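Local coordinates for putative uncharacterized protein (Mycobacterium abscessus, PDB 3RR6) that is of unknown function but belongs to the fumarylacetoacetate hydrolase family and is probably a metal-binding hydrolase or isomerase, at residues G71-A76 with L205-V210; E87-F92 with V214-A219; E118-I123 with V228-T233; P184-I189 with R200-L205. All coordinates share one frame; numbering follows the deposited sequence. Where two conformers were deposited one is given.

Contact 1: G71-A76 with L205-V210. With EDO (1,2-ethanediol), chain O; EDO (1,2-ethanediol), chain M.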
# COMPACT_ATOMS: atom_id res chain seq x y z
N GLY A 71 4.03 10.91 5.63
CA GLY A 71 5.46 10.85 5.99
C GLY A 71 5.62 10.06 7.28
O GLY A 71 4.76 10.12 8.14
N LYS A 72 6.72 9.32 7.42
CA LYS A 72 7.11 8.74 8.70
C LYS A 72 5.94 8.06 9.46
O LYS A 72 5.49 7.00 9.04
CB LYS A 72 7.83 9.81 9.53
CG LYS A 72 9.06 10.37 8.81
CD LYS A 72 9.77 11.45 9.61
CE LYS A 72 10.93 12.04 8.83
NZ LYS A 72 10.47 12.72 7.59
N ASN A 73 5.49 8.64 10.58
CA ASN A 73 4.26 8.21 11.30
C ASN A 73 4.34 6.99 12.23
O ASN A 73 3.30 6.45 12.63
CB ASN A 73 3.06 8.03 10.34
CG ASN A 73 1.71 8.10 11.05
OD1 ASN A 73 1.55 8.89 11.99
ND2 ASN A 73 0.75 7.29 10.60
N TYR A 74 5.55 6.58 12.58
CA TYR A 74 5.74 5.51 13.57
C TYR A 74 6.52 5.99 14.78
O TYR A 74 7.57 6.64 14.65
CB TYR A 74 6.50 4.34 12.95
CG TYR A 74 5.64 3.38 12.17
CD1 TYR A 74 5.23 3.68 10.88
CD2 TYR A 74 5.21 2.19 12.73
CE1 TYR A 74 4.43 2.80 10.16
CE2 TYR A 74 4.42 1.30 12.03
CZ TYR A 74 4.04 1.61 10.74
OH TYR A 74 3.24 0.75 10.03
N ALA A 75 6.04 5.61 15.96
CA ALA A 75 6.82 5.74 17.19
C ALA A 75 7.93 4.69 17.18
O ALA A 75 7.77 3.60 16.64
CB ALA A 75 5.92 5.53 18.41
N ALA A 76 9.05 5.02 17.82
CA ALA A 76 10.17 4.09 17.96
C ALA A 76 9.88 2.89 18.87
O ALA A 76 10.39 1.79 18.64
CB ALA A 76 11.40 4.83 18.46
N LEU A 205 2.18 1.08 16.73
CA LEU A 205 3.05 2.24 16.89
C LEU A 205 2.76 3.38 15.89
O LEU A 205 3.52 4.35 15.84
CB LEU A 205 4.53 1.79 16.82
CG LEU A 205 4.91 0.78 17.91
CD1 LEU A 205 6.39 0.41 17.80
CD2 LEU A 205 4.59 1.31 19.30
N LEU A 206 1.67 3.31 15.12
CA LEU A 206 1.28 4.46 14.28
C LEU A 206 0.98 5.67 15.17
O LEU A 206 0.20 5.57 16.14
CB LEU A 206 0.06 4.12 13.43
CG LEU A 206 0.26 3.16 12.26
CD1 LEU A 206 -1.09 2.79 11.64
CD2 LEU A 206 1.16 3.77 11.19
N LEU A 207 1.60 6.81 14.85
CA LEU A 207 1.40 8.03 15.64
C LEU A 207 -0.02 8.58 15.42
O LEU A 207 -0.73 8.92 16.37
CB LEU A 207 2.45 9.08 15.30
CG LEU A 207 3.88 8.69 15.71
CD1 LEU A 207 4.89 9.64 15.10
CD2 LEU A 207 4.02 8.65 17.22
N HIS A 208 -0.39 8.67 14.15
CA HIS A 208 -1.76 8.92 13.72
C HIS A 208 -2.29 7.59 13.20
O HIS A 208 -1.78 7.04 12.22
CB HIS A 208 -1.80 9.98 12.63
CG HIS A 208 -1.15 11.26 13.04
ND1 HIS A 208 -1.79 12.21 13.81
CD2 HIS A 208 0.10 11.74 12.81
CE1 HIS A 208 -0.96 13.22 14.02
NE2 HIS A 208 0.19 12.96 13.43
N ASP A 209 -3.32 7.06 13.86
CA ASP A 209 -3.86 5.76 13.49
C ASP A 209 -4.72 5.88 12.23
O ASP A 209 -4.88 6.97 11.68
CB ASP A 209 -4.59 5.08 14.66
CG ASP A 209 -5.84 5.81 15.12
OD1 ASP A 209 -6.38 6.67 14.41
OD2 ASP A 209 -6.29 5.50 16.26
N VAL A 210 -5.24 4.75 11.74
CA VAL A 210 -5.98 4.75 10.47
C VAL A 210 -7.11 5.78 10.49
O VAL A 210 -7.29 6.54 9.53
CB VAL A 210 -6.50 3.34 10.15
CG1 VAL A 210 -7.57 3.37 9.06
CG2 VAL A 210 -5.33 2.43 9.74
C1 EDO O . 9.28 6.11 11.29
O1 EDO O . 8.04 6.75 10.96
C2 EDO O . 10.28 7.13 11.78
O2 EDO O . 10.75 7.93 10.69
C1 EDO M . 1.34 9.12 20.48
O1 EDO M . 2.36 10.12 20.63
C2 EDO M . 0.71 9.25 19.10
O2 EDO M . -0.66 8.85 19.10
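Tyr74 and Leu206 meet in a single backbone bridge, CA to CA 4.6 Å, between two loop segments whose touching parts run in nearly opposite directions, 153° apart. Two nearly straight bonds frame it: Leu207 N gives its hydrogen to Asn73 O, and Ala75 N gives its own to Leu205 O at 2.8 Å. The carboxamide of Asn73 then carries the pairing one residue further. CG lies anti to the backbone N (chi1 -159°), which lays the amide against the backbone of His208. There OD1 accepts from His208 N (2.9 Å), while ND2 donates in plane to a lone pair of His208 O (3.0 Å). With Thr231 O as another acceptor for ND2, these bonds fix the rotation of the amide. The imidazole turns an edge to it, His208 CD2 lying 3.3 Å from Asn73 OD1, and sends NE2 to Glu87 O. On the phenol side, Leu206 CD2 sits over one face of the Tyr74 ring, 3.9 Å from its centroid, in a CH-pi contact shifted toward CE1 and CZ. The methyl of Ala75 meets Leu207 CD2 at 3.8 Å. The contact thus ties the loop that follows strand 67-70 to the one leading from strand 196-202 into helix 210-220, where Asp209 takes the N-cap position and its OD1 accepts from Ala212 N.

Contact 2: E87-F92 with V214-A219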
# COMPACT_ATOMS: atom_id res chain seq x y z
N GLU A 87 3.56 15.54 15.99
CA GLU A 87 3.46 16.61 15.01
C GLU A 87 2.28 16.29 14.10
O GLU A 87 1.88 15.13 13.99
CB GLU A 87 4.74 16.72 14.19
CG GLU A 87 5.98 17.12 15.00
CD GLU A 87 5.83 18.48 15.64
OE1 GLU A 87 5.51 19.46 14.91
OE2 GLU A 87 6.03 18.59 16.87
N SER A 88 1.73 17.31 13.45
CA SER A 88 0.60 17.11 12.55
C SER A 88 1.04 16.29 11.34
O SER A 88 2.22 16.30 10.98
CB SER A 88 -0.03 18.43 12.11
OG SER A 88 0.95 19.37 11.73
N PRO A 89 0.10 15.56 10.72
CA PRO A 89 0.46 14.76 9.54
C PRO A 89 1.07 15.57 8.40
O PRO A 89 0.68 16.72 8.17
CB PRO A 89 -0.89 14.19 9.10
CG PRO A 89 -1.70 14.15 10.34
CD PRO A 89 -1.32 15.38 11.08
N VAL A 90 2.02 14.95 7.69
CA VAL A 90 2.58 15.50 6.47
C VAL A 90 2.19 14.55 5.35
O VAL A 90 2.60 13.39 5.37
CB VAL A 90 4.12 15.60 6.55
CG1 VAL A 90 4.69 16.04 5.21
CG2 VAL A 90 4.53 16.58 7.64
N ILE A 91 1.38 15.01 4.41
CA ILE A 91 0.91 14.12 3.33
C ILE A 91 1.50 14.52 1.99
O ILE A 91 1.92 15.65 1.79
CB ILE A 91 -0.63 14.07 3.24
CG1 ILE A 91 -1.22 15.44 2.88
CG2 ILE A 91 -1.20 13.56 4.57
CD1 ILE A 91 -2.71 15.43 2.55
N PHE A 92 1.51 13.56 1.08
CA PHE A 92 1.90 13.82 -0.31
C PHE A 92 1.17 12.85 -1.20
O PHE A 92 0.49 11.94 -0.71
CB PHE A 92 3.41 13.72 -0.49
CG PHE A 92 4.01 12.54 0.18
CD1 PHE A 92 4.40 12.62 1.52
CD2 PHE A 92 4.15 11.34 -0.49
CE1 PHE A 92 4.93 11.54 2.17
CE2 PHE A 92 4.70 10.23 0.17
CZ PHE A 92 5.07 10.34 1.50
N VAL A 214 -7.43 9.02 7.94
CA VAL A 214 -8.60 9.26 7.07
C VAL A 214 -9.25 10.61 7.41
O VAL A 214 -9.64 11.36 6.51
CB VAL A 214 -9.60 8.11 7.15
CG1 VAL A 214 -10.92 8.45 6.44
CG2 VAL A 214 -8.98 6.85 6.55
N GLU A 215 -9.35 10.93 8.70
CA GLU A 215 -9.87 12.24 9.10
C GLU A 215 -9.06 13.40 8.51
O GLU A 215 -9.63 14.35 7.95
CB GLU A 215 -9.95 12.36 10.62
CG GLU A 215 -10.61 13.64 11.10
CD GLU A 215 -10.73 13.72 12.60
OE1 GLU A 215 -11.45 12.90 13.19
OE2 GLU A 215 -10.11 14.63 13.20
N TRP A 216 -7.74 13.32 8.60
CA TRP A 216 -6.88 14.38 8.09
C TRP A 216 -6.99 14.50 6.57
O TRP A 216 -7.21 15.60 6.04
CB TRP A 216 -5.43 14.14 8.50
CG TRP A 216 -4.47 15.22 8.11
CD1 TRP A 216 -3.71 15.27 6.97
CD2 TRP A 216 -4.15 16.40 8.86
NE1 TRP A 216 -2.95 16.41 6.96
CE2 TRP A 216 -3.19 17.12 8.11
CE3 TRP A 216 -4.57 16.91 10.09
CZ2 TRP A 216 -2.64 18.33 8.56
CZ3 TRP A 216 -4.03 18.11 10.53
CH2 TRP A 216 -3.08 18.80 9.76
N VAL A 217 -6.81 13.38 5.88
CA VAL A 217 -6.78 13.41 4.41
C VAL A 217 -8.14 13.83 3.85
O VAL A 217 -8.22 14.66 2.95
CB VAL A 217 -6.34 12.08 3.83
CG1 VAL A 217 -6.45 12.11 2.28
CG2 VAL A 217 -4.92 11.75 4.26
N SER A 218 -9.23 13.28 4.40
CA SER A 218 -10.56 13.59 3.87
C SER A 218 -11.04 14.99 4.24
O SER A 218 -11.99 15.48 3.64
CB SER A 218 -11.58 12.55 4.29
OG SER A 218 -11.93 12.69 5.66
N ALA A 219 -10.41 15.65 5.21
CA ALA A 219 -10.71 17.05 5.48
C ALA A 219 -10.14 17.94 4.38
O ALA A 219 -10.67 19.02 4.09
CB ALA A 219 -10.14 17.47 6.84
O HOH W 1 -0.35 17.43 5.68
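Trp216 lays its indole against the ring of Pro89, and nearly all of this surface contact can be told along that one side chain. CG stands anti to the backbone N (chi1 -176°), which swings the indole off the helix toward 87-92. CB already brushes Pro89 CG. At the next atom, Trp216 CG is 3.7 Å from Pro89 CG, and the pyrrolidine then spreads over one face of the indole: Pro89 CB stands 3.6 Å from the centroid of the five-membered ring, only 7° off its normal, a nearly perpendicular CH-pi contact. CD1 has Pro89 CB on that face and also Ile91 CG2, which approaches obliquely at 3.9 Å. Here helix 210-220 packs beside the start of strand 91-94 within the fumarylacetoacetate hydrolase fold, and that strand pairs with strand 67-70, whose Met70 touches both Pro89 and Ile91. NE1 gives its hydrogen to a water 3.1 Å away. The same water donates to Pro89 O and accepts from Ile91 N, joining the indole to the backbone of the other segment. Across the six-membered ring, Trp216 CE3 lies 3.7 Å from Pro89 CD, and Trp216 CZ2 lies near Pro89 O. At the far end, Trp216 CH2 meets Ser88 CB at 3.9 Å. One residue along the helix, Val217 CG2 touches Ile91 CG2 at 4.1 Å.

Contact 3: E118-I123 with V228-T233. With EDO (1,2-ethanediol), chain O.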
# COMPACT_ATOMS: atom_id res chain seq x y z
N GLU A 118 10.33 1.65 1.42
CA GLU A 118 9.52 2.12 2.55
C GLU A 118 8.27 1.25 2.65
O GLU A 118 7.27 1.51 1.98
CB GLU A 118 9.16 3.61 2.40
CG GLU A 118 10.40 4.52 2.36
CD GLU A 118 10.12 6.00 2.34
OE1 GLU A 118 8.96 6.42 2.47
OE2 GLU A 118 11.11 6.77 2.18
N GLY A 119 8.33 0.20 3.46
CA GLY A 119 7.19 -0.71 3.57
C GLY A 119 6.07 -0.08 4.37
O GLY A 119 6.33 0.53 5.40
N GLU A 120 4.83 -0.21 3.89
CA GLU A 120 3.68 0.48 4.52
C GLU A 120 2.40 -0.34 4.47
O GLU A 120 2.15 -1.08 3.53
CB GLU A 120 3.43 1.84 3.85
CG GLU A 120 4.71 2.61 3.56
CD GLU A 120 4.60 4.11 3.57
OE1 GLU A 120 3.49 4.66 3.71
OE2 GLU A 120 5.67 4.75 3.50
N LEU A 121 1.58 -0.17 5.50
CA LEU A 121 0.17 -0.58 5.45
C LEU A 121 -0.60 0.39 4.57
O LEU A 121 -0.48 1.61 4.74
CB LEU A 121 -0.43 -0.59 6.86
CG LEU A 121 -1.93 -0.90 6.93
CD1 LEU A 121 -2.18 -2.38 6.63
CD2 LEU A 121 -2.50 -0.53 8.31
N ALA A 122 -1.39 -0.15 3.64
CA ALA A 122 -2.18 0.66 2.71
C ALA A 122 -3.67 0.55 3.01
O ALA A 122 -4.21 -0.55 3.06
CB ALA A 122 -1.91 0.21 1.26
N ILE A 123 -4.32 1.69 3.19
CA ILE A 123 -5.77 1.78 3.31
C ILE A 123 -6.36 1.89 1.91
O ILE A 123 -5.89 2.69 1.10
CB ILE A 123 -6.16 3.07 4.06
CG1 ILE A 123 -5.58 3.10 5.47
CG2 ILE A 123 -7.69 3.25 4.13
CD1 ILE A 123 -5.58 4.51 6.06
N VAL A 228 -6.10 5.00 -2.51
CA VAL A 228 -5.19 4.35 -1.58
C VAL A 228 -4.55 5.40 -0.70
O VAL A 228 -4.12 6.44 -1.20
CB VAL A 228 -4.12 3.57 -2.35
CG1 VAL A 228 -3.04 3.04 -1.41
CG2 VAL A 228 -4.75 2.42 -3.13
N ILE A 229 -4.49 5.13 0.60
CA ILE A 229 -3.71 5.96 1.53
C ILE A 229 -2.64 5.09 2.19
O ILE A 229 -2.95 4.14 2.91
CB ILE A 229 -4.57 6.62 2.63
CG1 ILE A 229 -5.73 7.39 2.03
CG2 ILE A 229 -3.66 7.54 3.48
CD1 ILE A 229 -6.76 7.87 3.09
N LEU A 230 -1.38 5.41 1.93
CA LEU A 230 -0.26 4.72 2.58
C LEU A 230 -0.03 5.36 3.94
O LEU A 230 0.04 6.58 4.05
CB LEU A 230 1.00 4.82 1.73
CG LEU A 230 0.91 4.28 0.30
CD1 LEU A 230 2.26 4.38 -0.38
CD2 LEU A 230 0.41 2.83 0.30
N THR A 231 0.09 4.54 4.98
CA THR A 231 0.01 5.04 6.35
C THR A 231 1.35 5.39 7.02
O THR A 231 1.36 5.76 8.19
CB THR A 231 -0.74 4.05 7.24
OG1 THR A 231 -0.06 2.78 7.24
CG2 THR A 231 -2.19 3.88 6.75
N GLY A 232 2.44 5.32 6.27
CA GLY A 232 3.78 5.67 6.78
C GLY A 232 4.67 4.44 6.90
O GLY A 232 4.27 3.33 6.58
N THR A 233 5.91 4.66 7.34
CA THR A 233 6.90 3.57 7.37
C THR A 233 7.74 3.69 8.63
O THR A 233 8.05 4.80 9.05
CB THR A 233 7.77 3.57 6.08
OG1 THR A 233 8.38 2.29 5.90
CG2 THR A 233 8.85 4.64 6.12
C1 EDO O . 9.28 6.11 11.29
O1 EDO O . 8.04 6.75 10.96
C2 EDO O . 10.28 7.13 11.78
O2 EDO O . 10.75 7.93 10.69
O HOH W 2 2.37 1.73 7.63
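Ile123 and Ile229 form the hydrogen-bonded pair of an antiparallel beta pairing between strands 115-125 and 228-230, deep in the fumarylacetoacetate hydrolase domain; Ala122 and Leu230 are the neighbouring non-hydrogen-bonded pair. Among backbone bonds, Ile123 N reaches Ile229 O at 2.8 Å and Ile229 N returns to Ile123 O. Just past strand 228-230, Thr231 gives both its N-H and its OG1 hydroxyl (2.8 Å) to Leu121 O. Thr233 OG1 similarly donates to Gly119 O (2.7 Å). Apolar contacts accompany these: Ala122 CB meets Leu230 CD2 at 3.6 Å, and Ile123 CD1 meets Thr231 CG2 at 3.5 Å on the side toward Ile213 of helix 210-220. Charged groups gather at the other end, where Glu118 and Glu120 approach Asp149, an arrangement consistent with the acidic metal site of family relatives. Glu120, its chain extended beyond CG, brings OE1 within 2.8 Å of Gly232 N, which donates from above the carboxylate plane, 58° out of it. One water links the segments, accepting from Leu121 N and donating to both Thr231 OG1 and Gly232 O, the last at 2.7 Å.

Contact 4: P184-I189 with R200-L205. With EDO (1,2-ethanediol), chain J; EDO (1,2-ethanediol), chain Q.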
# COMPACT_ATOMS: atom_id res chain seq x y z
N PRO A 184 -6.69 -3.16 11.75
CA PRO A 184 -5.32 -2.66 11.54
C PRO A 184 -4.62 -2.18 12.82
O PRO A 184 -3.52 -1.65 12.75
CB PRO A 184 -5.54 -1.47 10.60
CG PRO A 184 -6.86 -0.94 11.04
CD PRO A 184 -7.69 -2.14 11.38
N ALA A 185 -5.24 -2.39 13.98
CA ALA A 185 -4.75 -1.77 15.23
C ALA A 185 -3.38 -2.27 15.70
O ALA A 185 -2.63 -1.49 16.30
CB ALA A 185 -5.79 -1.95 16.34
N ASP A 186 -3.05 -3.53 15.44
CA ASP A 186 -1.80 -4.12 15.97
C ASP A 186 -1.26 -5.27 15.12
O ASP A 186 -1.24 -6.43 15.55
CB ASP A 186 -2.00 -4.58 17.42
CG ASP A 186 -0.71 -5.01 18.08
OD1 ASP A 186 0.37 -4.54 17.67
OD2 ASP A 186 -0.77 -5.85 19.02
N LEU A 187 -0.79 -4.94 13.93
CA LEU A 187 -0.25 -5.92 12.99
C LEU A 187 1.24 -5.75 12.82
O LEU A 187 1.71 -4.62 12.71
CB LEU A 187 -0.91 -5.71 11.62
CG LEU A 187 -2.43 -5.80 11.55
CD1 LEU A 187 -2.94 -5.44 10.15
CD2 LEU A 187 -2.91 -7.18 11.99
N GLU A 188 1.99 -6.85 12.76
CA GLU A 188 3.42 -6.76 12.41
C GLU A 188 3.59 -6.36 10.95
O GLU A 188 2.87 -6.85 10.07
CB GLU A 188 4.18 -8.07 12.64
CG GLU A 188 5.69 -7.89 12.47
CD GLU A 188 6.50 -9.18 12.49
OE1 GLU A 188 7.03 -9.50 13.57
OE2 GLU A 188 6.65 -9.83 11.43
N ILE A 189 4.56 -5.48 10.71
CA ILE A 189 4.97 -5.10 9.37
C ILE A 189 6.48 -5.28 9.28
O ILE A 189 7.21 -4.87 10.19
CB ILE A 189 4.54 -3.63 9.02
CG1 ILE A 189 5.06 -3.23 7.64
CG2 ILE A 189 5.01 -2.63 10.09
CD1 ILE A 189 4.39 -1.98 7.11
N ARG A 200 11.18 -3.70 10.78
CA ARG A 200 10.18 -4.50 11.49
C ARG A 200 9.56 -3.66 12.60
O ARG A 200 10.26 -3.14 13.47
CB ARG A 200 10.77 -5.79 12.09
CG ARG A 200 9.68 -6.76 12.57
CD ARG A 200 10.20 -7.87 13.47
NE ARG A 200 11.14 -8.76 12.80
CZ ARG A 200 10.87 -9.96 12.31
NH1 ARG A 200 9.64 -10.48 12.34
NH2 ARG A 200 11.84 -10.66 11.75
N SER A 201 8.24 -3.52 12.56
CA SER A 201 7.52 -2.79 13.59
C SER A 201 6.11 -3.35 13.69
O SER A 201 5.83 -4.42 13.16
CB SER A 201 7.51 -1.30 13.27
OG SER A 201 7.04 -0.56 14.40
N ARG A 202 5.24 -2.64 14.40
CA ARG A 202 3.84 -3.03 14.51
C ARG A 202 2.98 -1.79 14.30
O ARG A 202 3.37 -0.68 14.68
CB ARG A 202 3.55 -3.66 15.87
CG ARG A 202 4.39 -4.90 16.21
CD ARG A 202 3.86 -5.62 17.45
NE ARG A 202 2.58 -6.25 17.17
CZ ARG A 202 2.42 -7.41 16.54
NH1 ARG A 202 3.48 -8.12 16.14
NH2 ARG A 202 1.20 -7.87 16.31
N THR A 203 1.81 -1.98 13.70
CA THR A 203 0.95 -0.83 13.39
C THR A 203 0.33 -0.20 14.65
O THR A 203 -0.29 0.85 14.58
CB THR A 203 -0.17 -1.22 12.40
OG1 THR A 203 -1.00 -2.23 12.98
CG2 THR A 203 0.41 -1.73 11.07
N SER A 204 0.49 -0.85 15.80
CA SER A 204 0.15 -0.24 17.09
C SER A 204 1.06 0.93 17.45
O SER A 204 0.75 1.69 18.39
CB SER A 204 0.17 -1.29 18.20
OG SER A 204 1.33 -2.10 18.14
N LEU A 205 2.18 1.08 16.73
CA LEU A 205 3.05 2.24 16.89
C LEU A 205 2.76 3.38 15.89
O LEU A 205 3.52 4.35 15.84
CB LEU A 205 4.53 1.79 16.82
CG LEU A 205 4.91 0.78 17.91
CD1 LEU A 205 6.39 0.41 17.80
CD2 LEU A 205 4.59 1.31 19.30
C1 EDO J . 11.20 -13.83 10.89
O1 EDO J . 11.88 -13.06 9.88
C2 EDO J . 9.71 -13.87 10.56
O2 EDO J . 8.97 -13.23 11.60
C1 EDO Q . 12.69 -3.54 14.66
O1 EDO Q . 11.83 -2.73 15.49
C2 EDO Q . 14.12 -3.04 14.45
O2 EDO Q . 14.44 -2.92 13.05
O HOH W 3 6.44 -7.72 16.25
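Asp186 OD1 is gripped by two side chains of the opposite segment. Arg202 NE forms a salt bridge to it at 2.8 Å and Ser204 OG donates at 2.7 Å, the two arriving from opposite faces of the carboxylate plane. Having CG anti to the backbone N (chi1 -172°) turns this carboxylate back toward 200-205. Arg202 takes Asp186 side-on: while NE meets OD1, NH2 reaches Asp186 O at 2.9 Å from above that carbonyl plane. The guanidinium stands nearly upright to the carboxylate, 77° between planes, and lays one face over Glu188 N. Its NH2 has a second acceptor in Glu251 OE1, and NH1 passes a hydrogen to a water that in turn donates to Glu188 OE1. Arg200 NH1 forms a salt bridge to the same oxygen, Glu188 OE1, at 3.0 Å, with the oxygen in the guanidinium plane, and a molecule of ethanediol accepts from both NH1 and NH2 of Arg200. Thr203 OG1 is used twice, donating to Pro184 O at 2.6 Å and accepting from Leu187 N at 2.9 Å; Thr203 N meanwhile satisfies Leu187 O. Further along, Ile189 and Ser201 exchange both backbone bonds, Ile189 N to Ser201 O and Ser201 N to Ile189 O (2.9 Å). Glu188 and Arg202 are the intervening non-hydrogen-bonded pair, with side chains on the sheet face opposite to those of Ile189 and Ser201. This is the open end of the antiparallel beta hairpin formed by strands 188-193 and 196-202, where the strands give way to a loop and a 3-10 turn.

Overall arrangement
The first segments follow the chain in the order of contacts 1 to 4, and the second ones return as 4, 1, 2, 3, so contacts 1, 2 and 3 interlace while the hairpin of contact 4 closes locally between their halves. All lie in the fumarylacetoacetate hydrolase domain. Contact 3 is the deepest, its centre about 5 Å from that of the chain. Contact 1 touches all three others, with centres 9 to 12 Å away, and shares Leu205 with contact 4. Contacts 2 and 4 stay about 9 Å apart at their nearest atoms. Helix 210-220 of contact 2 packs on the isoleucines of contact 3, and Ile189 of contact 4 abuts Gly119 to Leu121, so helix and hairpin both bear on the central strand pair.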